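Local coordinates for protein 4-amino-4-deoxychorismate lyase (PDB 3LUL) that belongs to the class IV aminotransferase family, two-domain enzymes that work with pyridoxal phosphate, which this model holds covalently bound to the chain, at residues K75-L81 and F110-N114; P121-S126 and V158-L164; I201-L206 and F234-S238. One frame throughout, in Å; residues are numbered along the deposited sequence. Where two conformers were deposited one is given.

Contact 1: residues K75-L81 and F110-N114; sequences KIQKDNL and FQTFN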
loop_
_atom_site.group_PDB
_atom_site.type_symbol
_atom_site.label_atom_id
_atom_site.label_comp_id
_atom_site.label_asym_id
_atom_site.label_seq_id
_atom_site.Cartn_x
_atom_site.Cartn_y
_atom_site.Cartn_z
ATOM N N LYS B 75 -27.195 -0.980 -9.549
ATOM C CA LYS B 75 -26.226 0.002 -10.033
ATOM C C LYS B 75 -26.184 0.097 -11.550
ATOM O O LYS B 75 -26.222 1.208 -12.099
ATOM C CB LYS B 75 -24.839 -0.297 -9.455
ATOM C CG LYS B 75 -24.513 0.579 -8.299
ATOM C CD LYS B 75 -23.935 1.876 -8.830
ATOM C CE LYS B 75 -24.203 3.002 -7.901
ATOM N NZ LYS B 75 -23.370 4.174 -8.237
ATOM N N ILE B 76 -26.129 -1.051 -12.228
ATOM C CA ILE B 76 -26.173 -1.139 -13.699
ATOM C C ILE B 76 -27.430 -0.504 -14.283
ATOM O O ILE B 76 -27.368 0.308 -15.234
ATOM C CB ILE B 76 -26.088 -2.636 -14.161
ATOM C CG1 ILE B 76 -24.676 -3.209 -13.905
ATOM C CG2 ILE B 76 -26.541 -2.851 -15.619
ATOM C CD1 ILE B 76 -24.684 -4.738 -13.726
ATOM N N GLN B 77 -28.572 -0.870 -13.708
ATOM C CA GLN B 77 -29.856 -0.298 -14.101
ATOM C C GLN B 77 -29.944 1.215 -13.862
ATOM O O GLN B 77 -30.366 1.978 -14.757
ATOM C CB GLN B 77 -30.988 -1.025 -13.377
ATOM C CG GLN B 77 -31.234 -2.415 -13.954
ATOM C CD GLN B 77 -32.381 -3.154 -13.267
ATOM O OE1 GLN B 77 -33.018 -2.634 -12.343
ATOM N NE2 GLN B 77 -32.638 -4.382 -13.710
ATOM N N LYS B 78 -29.516 1.662 -12.681
ATOM C CA LYS B 78 -29.608 3.073 -12.339
ATOM C C LYS B 78 -28.707 3.911 -13.239
ATOM O O LYS B 78 -29.091 4.983 -13.667
ATOM C CB LYS B 78 -29.266 3.292 -10.875
ATOM C CG LYS B 78 -29.480 4.722 -10.381
ATOM C CD LYS B 78 -28.569 5.067 -9.185
ATOM C CE LYS B 78 -29.086 4.492 -7.864
ATOM N NZ LYS B 78 -28.037 4.548 -6.775
ATOM N N ASP B 79 -27.509 3.419 -13.519
ATOM C CA ASP B 79 -26.540 4.142 -14.339
ATOM C C ASP B 79 -26.637 3.822 -15.833
ATOM O O ASP B 79 -25.799 4.273 -16.613
ATOM C CB ASP B 79 -25.133 3.829 -13.831
ATOM C CG ASP B 79 -24.897 4.313 -12.394
ATOM O OD1 ASP B 79 -25.784 4.970 -11.802
ATOM O OD2 ASP B 79 -23.806 4.030 -11.843
ATOM N N ASN B 80 -27.640 3.039 -16.235
ATOM C CA ASN B 80 -27.876 2.708 -17.632
ATOM C C ASN B 80 -26.702 2.051 -18.353
ATOM O O ASN B 80 -26.463 2.284 -19.537
ATOM C CB ASN B 80 -28.378 3.965 -18.370
ATOM C CG ASN B 80 -29.649 4.514 -17.744
ATOM O OD1 ASN B 80 -30.694 3.850 -17.762
ATOM N ND2 ASN B 80 -29.557 5.707 -17.141
ATOM N N LEU B 81 -25.988 1.193 -17.642
ATOM C CA LEU B 81 -24.827 0.529 -18.196
ATOM C C LEU B 81 -25.256 -0.662 -19.059
ATOM O O LEU B 81 -26.191 -1.424 -18.698
ATOM C CB LEU B 81 -23.922 0.082 -17.047
ATOM C CG LEU B 81 -22.417 0.020 -17.199
ATOM C CD1 LEU B 81 -21.839 1.389 -17.494
ATOM C CD2 LEU B 81 -21.836 -0.592 -15.908
ATOM N N PHE B 110 -20.220 0.776 -4.321
ATOM C CA PHE B 110 -20.176 0.383 -5.738
ATOM C C PHE B 110 -20.214 1.590 -6.655
ATOM O O PHE B 110 -20.982 2.534 -6.432
ATOM C CB PHE B 110 -21.373 -0.487 -6.096
ATOM C CG PHE B 110 -21.490 -1.729 -5.282
ATOM C CD1 PHE B 110 -20.882 -2.906 -5.727
ATOM C CD2 PHE B 110 -22.239 -1.749 -4.099
ATOM C CE1 PHE B 110 -21.006 -4.077 -4.999
ATOM C CE2 PHE B 110 -22.369 -2.919 -3.372
ATOM C CZ PHE B 110 -21.762 -4.082 -3.823
ATOM N N GLN B 111 -19.374 1.562 -7.674
ATOM C CA GLN B 111 -19.320 2.627 -8.684
ATOM C C GLN B 111 -19.197 2.031 -10.077
ATOM O O GLN B 111 -18.417 1.111 -10.288
ATOM C CB GLN B 111 -18.114 3.521 -8.441
ATOM C CG GLN B 111 -18.270 4.424 -7.224
ATOM C CD GLN B 111 -19.335 5.517 -7.408
ATOM O OE1 GLN B 111 -20.376 5.533 -6.725
ATOM N NE2 GLN B 111 -19.070 6.443 -8.318
ATOM N N THR B 112 -19.973 2.566 -11.010
ATOM C CA THR B 112 -19.927 2.116 -12.394
ATOM C C THR B 112 -19.019 3.048 -13.177
ATOM O O THR B 112 -18.744 4.206 -12.786
ATOM C CB THR B 112 -21.315 2.090 -13.086
ATOM O OG1 THR B 112 -21.845 3.426 -13.193
ATOM C CG2 THR B 112 -22.271 1.234 -12.336
ATOM N N PHE B 113 -18.572 2.548 -14.312
ATOM C CA PHE B 113 -17.807 3.353 -15.251
ATOM C C PHE B 113 -17.886 2.745 -16.632
ATOM O O PHE B 113 -18.188 1.561 -16.818
ATOM C CB PHE B 113 -16.350 3.488 -14.805
ATOM C CG PHE B 113 -15.666 2.176 -14.557
ATOM C CD1 PHE B 113 -15.763 1.550 -13.312
ATOM C CD2 PHE B 113 -14.919 1.559 -15.553
ATOM C CE1 PHE B 113 -15.119 0.322 -13.063
ATOM C CE2 PHE B 113 -14.256 0.344 -15.316
ATOM C CZ PHE B 113 -14.360 -0.286 -14.080
ATOM N N ASN B 114 -17.630 3.587 -17.610
ATOM C CA ASN B 114 -17.549 3.179 -18.997
ATOM C C ASN B 114 -16.093 3.254 -19.418
ATOM O O ASN B 114 -15.369 4.164 -18.996
ATOM C CB ASN B 114 -18.399 4.096 -19.849
ATOM C CG ASN B 114 -19.859 3.804 -19.725
ATOM O OD1 ASN B 114 -20.531 4.309 -18.820
ATOM N ND2 ASN B 114 -20.365 2.962 -20.609
HETATM O O HOH W 1 -21.691 4.690 -10.094
HETATM O O HOH W 2 -23.084 4.181 -5.183
HETATM O O HOH W 3 -23.180 4.638 -17.565
HETATM O O HOH W 4 -23.674 3.581 -20.637
#
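The side-chain amide of Asn114 is met from one side of its plane, obliquely, by Leu81, whose CD1 lies 3.5 Å from OD1 and somewhat farther, 3.8 Å, from CG and ND2. The second flat group, the Asp79 carboxylate, has Thr112 at one end: OG1 gives its proton to Asp79 OD2 over a very short 2.5 Å. The ring of Phe110 turns away from the helix toward Ala88, and CB is the part of this side chain that meets Lys75, at its CG. All this lies where helix 65-78 packs on strand 106-113 of the N-terminal α/β domain. The helix ends here in a Schellman motif, Asn80 being the C-prime residue with positive phi and Leu81 N bonding back to Ile76 O, and that turn brings Leu81 round so that CD2 sits 3.9 Å from Thr112 CB. Lys75 bends at its second torsion (chi2 -85°), laying CD 3.9 Å from Thr112 CG2 and bringing NZ to Phe110 O at 3.4 Å, a weak bond. One water joins three groups: it accepts from Lys75 NZ at 2.6 Å and from Thr112 N, and donates to Asp79 OD2 at 2.8 Å. The direct ion pair of Lys75 NZ with Asp79 OD2 is long; Lys75 NZ has a second, also long and weak, with Asp9.

Contact 2: residues P121-S126 and V158-L164; sequences PVRLIS and VGADDAL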
loop_
_atom_site.group_PDB
_atom_site.type_symbol
_atom_site.label_atom_id
_atom_site.label_comp_id
_atom_site.label_asym_id
_atom_site.label_seq_id
_atom_site.Cartn_x
_atom_site.Cartn_y
_atom_site.Cartn_z
ATOM N N PRO B 121 -1.219 -3.945 -29.087
ATOM C CA PRO B 121 -0.427 -4.745 -28.143
ATOM C C PRO B 121 0.398 -3.898 -27.194
ATOM O O PRO B 121 0.780 -2.784 -27.541
ATOM C CB PRO B 121 0.486 -5.558 -29.045
ATOM C CG PRO B 121 -0.220 -5.596 -30.338
ATOM C CD PRO B 121 -0.836 -4.252 -30.469
ATOM N N VAL B 122 0.631 -4.427 -25.992
ATOM C CA VAL B 122 1.250 -3.654 -24.914
ATOM C C VAL B 122 2.765 -3.796 -24.895
ATOM O O VAL B 122 3.299 -4.848 -25.199
ATOM C CB VAL B 122 0.697 -4.039 -23.524
ATOM C CG1 VAL B 122 -0.755 -3.663 -23.442
ATOM C CG2 VAL B 122 0.862 -5.498 -23.255
ATOM N N ARG B 123 3.432 -2.702 -24.519
ATOM C CA ARG B 123 4.872 -2.686 -24.295
ATOM C C ARG B 123 5.154 -2.689 -22.786
ATOM O O ARG B 123 4.624 -1.854 -22.037
ATOM C CB ARG B 123 5.502 -1.458 -24.958
ATOM C CG ARG B 123 5.481 -1.465 -26.488
ATOM C CD ARG B 123 6.475 -0.449 -27.031
ATOM N NE ARG B 123 6.579 -0.425 -28.488
ATOM C CZ ARG B 123 7.407 -1.196 -29.189
ATOM N NH1 ARG B 123 8.171 -2.088 -28.572
ATOM N NH2 ARG B 123 7.454 -1.093 -30.512
ATOM N N LEU B 124 5.992 -3.633 -22.345
ATOM C CA LEU B 124 6.350 -3.819 -20.928
ATOM C C LEU B 124 7.805 -3.483 -20.655
ATOM O O LEU B 124 8.648 -3.647 -21.541
ATOM C CB LEU B 124 6.132 -5.265 -20.512
ATOM C CG LEU B 124 4.717 -5.805 -20.660
ATOM C CD1 LEU B 124 4.634 -7.266 -20.207
ATOM C CD2 LEU B 124 3.727 -4.958 -19.853
ATOM N N ILE B 125 8.074 -3.018 -19.434
ATOM C CA ILE B 125 9.424 -2.920 -18.902
ATOM C C ILE B 125 9.492 -3.685 -17.600
ATOM O O ILE B 125 8.494 -3.802 -16.885
ATOM C CB ILE B 125 9.945 -1.450 -18.718
ATOM C CG1 ILE B 125 8.985 -0.579 -17.912
ATOM C CG2 ILE B 125 10.302 -0.795 -20.108
ATOM C CD1 ILE B 125 9.567 0.065 -16.682
ATOM N N SER B 126 10.661 -4.238 -17.297
ATOM C CA SER B 126 10.851 -4.985 -16.059
ATOM C C SER B 126 11.191 -3.993 -14.958
ATOM O O SER B 126 12.042 -3.143 -15.149
ATOM C CB SER B 126 12.040 -5.946 -16.202
ATOM O OG SER B 126 11.798 -6.966 -17.137
ATOM N N VAL B 158 9.431 5.905 -19.916
ATOM C CA VAL B 158 10.449 5.331 -20.848
ATOM C C VAL B 158 9.906 4.787 -22.162
ATOM O O VAL B 158 10.611 4.024 -22.836
ATOM C CB VAL B 158 11.322 4.229 -20.196
ATOM C CG1 VAL B 158 12.024 4.758 -19.001
ATOM C CG2 VAL B 158 10.505 2.979 -19.867
ATOM N N GLY B 159 8.682 5.185 -22.534
ATOM C CA GLY B 159 8.064 4.767 -23.804
ATOM C C GLY B 159 7.204 3.509 -23.784
ATOM O O GLY B 159 6.674 3.108 -24.829
ATOM N N ALA B 160 7.072 2.874 -22.616
ATOM C CA ALA B 160 6.326 1.611 -22.487
ATOM C C ALA B 160 4.910 1.873 -21.989
ATOM O O ALA B 160 4.532 3.020 -21.752
ATOM C CB ALA B 160 7.049 0.685 -21.555
ATOM N N ASP B 161 4.143 0.813 -21.806
ATOM C CA ASP B 161 2.754 0.908 -21.364
ATOM C C ASP B 161 2.528 0.445 -19.923
ATOM O O ASP B 161 1.651 0.976 -19.241
ATOM C CB ASP B 161 1.859 0.094 -22.294
ATOM C CG ASP B 161 1.958 0.576 -23.733
ATOM O OD1 ASP B 161 1.727 1.785 -23.955
ATOM O OD2 ASP B 161 2.325 -0.222 -24.605
ATOM N N ASP B 162 3.265 -0.561 -19.479
ATOM C CA ASP B 162 2.978 -1.198 -18.183
ATOM C C ASP B 162 4.291 -1.791 -17.710
ATOM O O ASP B 162 5.279 -1.821 -18.473
ATOM C CB ASP B 162 1.863 -2.231 -18.361
ATOM C CG ASP B 162 1.177 -2.667 -17.038
ATOM O OD1 ASP B 162 1.579 -2.225 -15.928
ATOM O OD2 ASP B 162 0.242 -3.503 -17.157
ATOM N N ALA B 163 4.314 -2.204 -16.443
ATOM C CA ALA B 163 5.493 -2.699 -15.759
ATOM C C ALA B 163 5.250 -4.125 -15.305
ATOM O O ALA B 163 4.125 -4.468 -14.915
ATOM C CB ALA B 163 5.776 -1.837 -14.537
ATOM N N LEU B 164 6.305 -4.928 -15.353
ATOM C CA LEU B 164 6.336 -6.317 -14.957
ATOM C C LEU B 164 7.237 -6.504 -13.727
ATOM O O LEU B 164 8.411 -6.071 -13.706
ATOM C CB LEU B 164 6.850 -7.172 -16.105
ATOM C CG LEU B 164 6.806 -8.673 -15.923
ATOM C CD1 LEU B 164 5.355 -9.215 -15.845
ATOM C CD2 LEU B 164 7.559 -9.323 -17.130
HETATM O O HOH W 5 0.707 -0.091 -26.803
#
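A β-α-β crossover is closed here: strand 122-131 leads through helix 146-157 into strand 162-167, which returns as its parallel neighbour, Leu124 pairing with Asp162, Ile125 with Ala163 and Ser126 with Leu164. Farther along, Leu164 N bonds to Ile125 O at 2.9 Å and Ile125 N to Asp162 O at 3.2 Å. Where the second strand begins, the side chain of Asp161 joins in. Its OD2 accepts from Arg123 N through the anti lone pair, 2.7 Å and close to straight at 161°, while Arg123 O takes two donors, Asp161 N at 2.7 Å and the longer Asp162 N. A water donating to both Asp161 OD2 and Pro121 O carries the link two residues back from Arg123. On one face Leu124 and Asp162 run side by side, CD2 against CB; the carboxylate of Asp162 is held by Thr175 and Thr176. The other face looks to the helix end, where Gly159 is the C-prime residue of a Schellman motif. Ile125 has CG1 between its backbone N and carbonyl carbon (chi1 52°), which turns CG2 to Ala160 CB at 3.9 Å and Val158 CG2 at 3.8 Å.

Contact 3: residues I201-L206 and F234-S238; sequences ITRARL and FLTNS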
loop_
_atom_site.group_PDB
_atom_site.type_symbol
_atom_site.label_atom_id
_atom_site.label_comp_id
_atom_site.label_asym_id
_atom_site.label_seq_id
_atom_site.Cartn_x
_atom_site.Cartn_y
_atom_site.Cartn_z
ATOM N N ILE B 201 -9.035 -13.890 -11.457
ATOM C CA ILE B 201 -10.227 -14.619 -11.897
ATOM C C ILE B 201 -10.087 -15.009 -13.374
ATOM O O ILE B 201 -10.502 -16.089 -13.761
ATOM C CB ILE B 201 -11.513 -13.802 -11.657
ATOM C CG1 ILE B 201 -11.788 -13.739 -10.131
ATOM C CG2 ILE B 201 -12.753 -14.389 -12.382
ATOM C CD1 ILE B 201 -12.772 -12.651 -9.734
ATOM N N THR B 202 -9.546 -14.112 -14.187
ATOM C CA THR B 202 -9.460 -14.358 -15.617
ATOM C C THR B 202 -8.467 -15.473 -15.850
ATOM O O THR B 202 -8.733 -16.409 -16.609
ATOM C CB THR B 202 -9.129 -13.065 -16.409
ATOM O OG1 THR B 202 -9.989 -11.999 -15.981
ATOM C CG2 THR B 202 -9.341 -13.257 -17.910
ATOM N N ARG B 203 -7.335 -15.381 -15.161
ATOM C CA ARG B 203 -6.305 -16.430 -15.120
ATOM C C ARG B 203 -6.914 -17.781 -14.777
ATOM O O ARG B 203 -6.676 -18.769 -15.454
ATOM C CB ARG B 203 -5.234 -16.050 -14.077
ATOM C CG ARG B 203 -4.214 -17.134 -13.717
ATOM C CD ARG B 203 -3.353 -16.760 -12.498
ATOM N NE ARG B 203 -2.302 -17.753 -12.232
ATOM C CZ ARG B 203 -2.484 -18.943 -11.632
ATOM N NH1 ARG B 203 -3.673 -19.327 -11.206
ATOM N NH2 ARG B 203 -1.466 -19.777 -11.499
ATOM N N ALA B 204 -7.693 -17.822 -13.694
ATOM C CA ALA B 204 -8.351 -19.065 -13.258
ATOM C C ALA B 204 -9.303 -19.633 -14.318
ATOM O O ALA B 204 -9.334 -20.856 -14.555
ATOM C CB ALA B 204 -9.123 -18.809 -11.938
ATOM N N ARG B 205 -10.092 -18.751 -14.940
ATOM C CA ARG B 205 -11.039 -19.155 -16.003
ATOM C C ARG B 205 -10.299 -19.727 -17.206
ATOM O O ARG B 205 -10.706 -20.741 -17.775
ATOM C CB ARG B 205 -11.905 -17.981 -16.466
ATOM C CG ARG B 205 -12.968 -17.502 -15.444
ATOM C CD ARG B 205 -13.508 -16.151 -15.892
ATOM N NE ARG B 205 -14.042 -16.250 -17.251
ATOM C CZ ARG B 205 -14.115 -15.254 -18.139
ATOM N NH1 ARG B 205 -13.734 -14.017 -17.841
ATOM N NH2 ARG B 205 -14.622 -15.500 -19.350
ATOM N N LEU B 206 -9.204 -19.080 -17.575
ATOM C CA LEU B 206 -8.403 -19.507 -18.719
ATOM C C LEU B 206 -7.821 -20.908 -18.481
ATOM O O LEU B 206 -7.897 -21.776 -19.342
ATOM C CB LEU B 206 -7.303 -18.474 -18.992
ATOM C CG LEU B 206 -6.502 -18.585 -20.276
ATOM C CD1 LEU B 206 -5.936 -17.237 -20.600
ATOM C CD2 LEU B 206 -5.410 -19.642 -20.193
ATOM N N PHE B 234 1.257 -12.822 -23.274
ATOM C CA PHE B 234 -0.023 -12.042 -23.147
ATOM C C PHE B 234 -0.467 -11.903 -21.693
ATOM O O PHE B 234 0.005 -12.605 -20.801
ATOM C CB PHE B 234 -1.144 -12.632 -24.035
ATOM C CG PHE B 234 -1.687 -13.968 -23.575
ATOM C CD1 PHE B 234 -2.678 -14.039 -22.602
ATOM C CD2 PHE B 234 -1.189 -15.157 -24.106
ATOM C CE1 PHE B 234 -3.194 -15.269 -22.208
ATOM C CE2 PHE B 234 -1.693 -16.405 -23.707
ATOM C CZ PHE B 234 -2.682 -16.464 -22.765
ATOM N N LEU B 235 -1.358 -10.956 -21.454
ATOM C CA LEU B 235 -1.815 -10.636 -20.094
ATOM C C LEU B 235 -3.310 -10.849 -19.953
ATOM O O LEU B 235 -4.024 -10.810 -20.940
ATOM C CB LEU B 235 -1.529 -9.186 -19.799
ATOM C CG LEU B 235 -0.099 -8.707 -20.072
ATOM C CD1 LEU B 235 -0.009 -7.177 -19.880
ATOM C CD2 LEU B 235 0.886 -9.430 -19.178
ATOM N N THR B 236 -3.779 -11.025 -18.722
ATOM C CA THR B 236 -5.187 -11.274 -18.489
ATOM C C THR B 236 -5.677 -10.440 -17.306
ATOM O O THR B 236 -4.989 -10.311 -16.291
ATOM C CB THR B 236 -5.484 -12.793 -18.195
ATOM O OG1 THR B 236 -4.843 -13.199 -16.974
ATOM C CG2 THR B 236 -4.992 -13.731 -19.335
ATOM N N ASN B 237 -6.873 -9.891 -17.455
ATOM C CA ASN B 237 -7.636 -9.338 -16.349
ATOM C C ASN B 237 -9.116 -9.217 -16.722
ATOM O O ASN B 237 -9.488 -9.467 -17.871
ATOM C CB ASN B 237 -7.047 -8.023 -15.821
ATOM C CG ASN B 237 -7.138 -6.863 -16.802
ATOM O OD1 ASN B 237 -7.972 -6.846 -17.703
ATOM N ND2 ASN B 237 -6.285 -5.856 -16.601
ATOM N N SER B 238 -9.951 -8.881 -15.746
ATOM C CA SER B 238 -11.409 -8.963 -15.942
ATOM C C SER B 238 -11.881 -7.899 -16.886
ATOM O O SER B 238 -12.770 -8.148 -17.665
ATOM C CB SER B 238 -12.167 -8.781 -14.612
ATOM O OG SER B 238 -12.039 -9.903 -13.808
HETATM O O HOH W 6 -6.288 -12.792 -14.411
#
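Polar groups come closest between Thr202 and the end of the strand: Thr202 OG1 is 3.0 Å from Asn237 C and 3.1 Å from Ser238 N. The angle to that N is poor and no hydrogen bond joins them. The hydroxyl finds its partner in the phosphate of the modified lysine at position 141, to which Ile201 N and Ser238 OG are also hydrogen-bonded, each to a different phosphate oxygen. With OG1 beside its own backbone N (chi1 -48°), Thr202 presents this oxygen at the first turn of helix 201-212, and a helix N terminus would probably favour the negative charge there. The contact thus builds part of the cofactor phosphate site of a fold type IV enzyme, the helix start and the strand end both supplying hydrogen bonds to it; the axes of helix and strand lie 111° apart and 6.9 Å at closest. One water bridges helix and strand: it accepts from Arg203 N at 2.9 Å and is hydrogen-bonded to Thr236 OG1 at 3.0 Å. Apolar contacts fill the rest. The Thr202 and Thr236 side chains pass each other in opposite directions, CG2 of Thr202 3.9 Å from CB of Thr236. One turn on, Leu206 CD1, in one of two conformers, meets the Phe234 ring at its edge, in the ring plane, 3.7 Å from CE1. Phe181 lies parallel to that ring.

Overall arrangement
From the N terminus the three contacts follow in series, none nested in or crossing another. Contact 1 closes a loop of 28 residues that holds strand 84-91 and the first half of strand 106-113, bringing a helix onto the first sheet. The chain then passes into the second sheet, where contact 2 closes the crossover through helix 146-157. Contact 3 closes last, over 27 residues that include strand 217-219 and helix 224-228. Contacts 2 and 3 share the second sheet and touch, Val122 CG2 lying 3.9 Å from Leu235 CD1. Contact 1 stands apart, its centre about 31 Å from that of contact 2 and about 23 Å from that of contact 3.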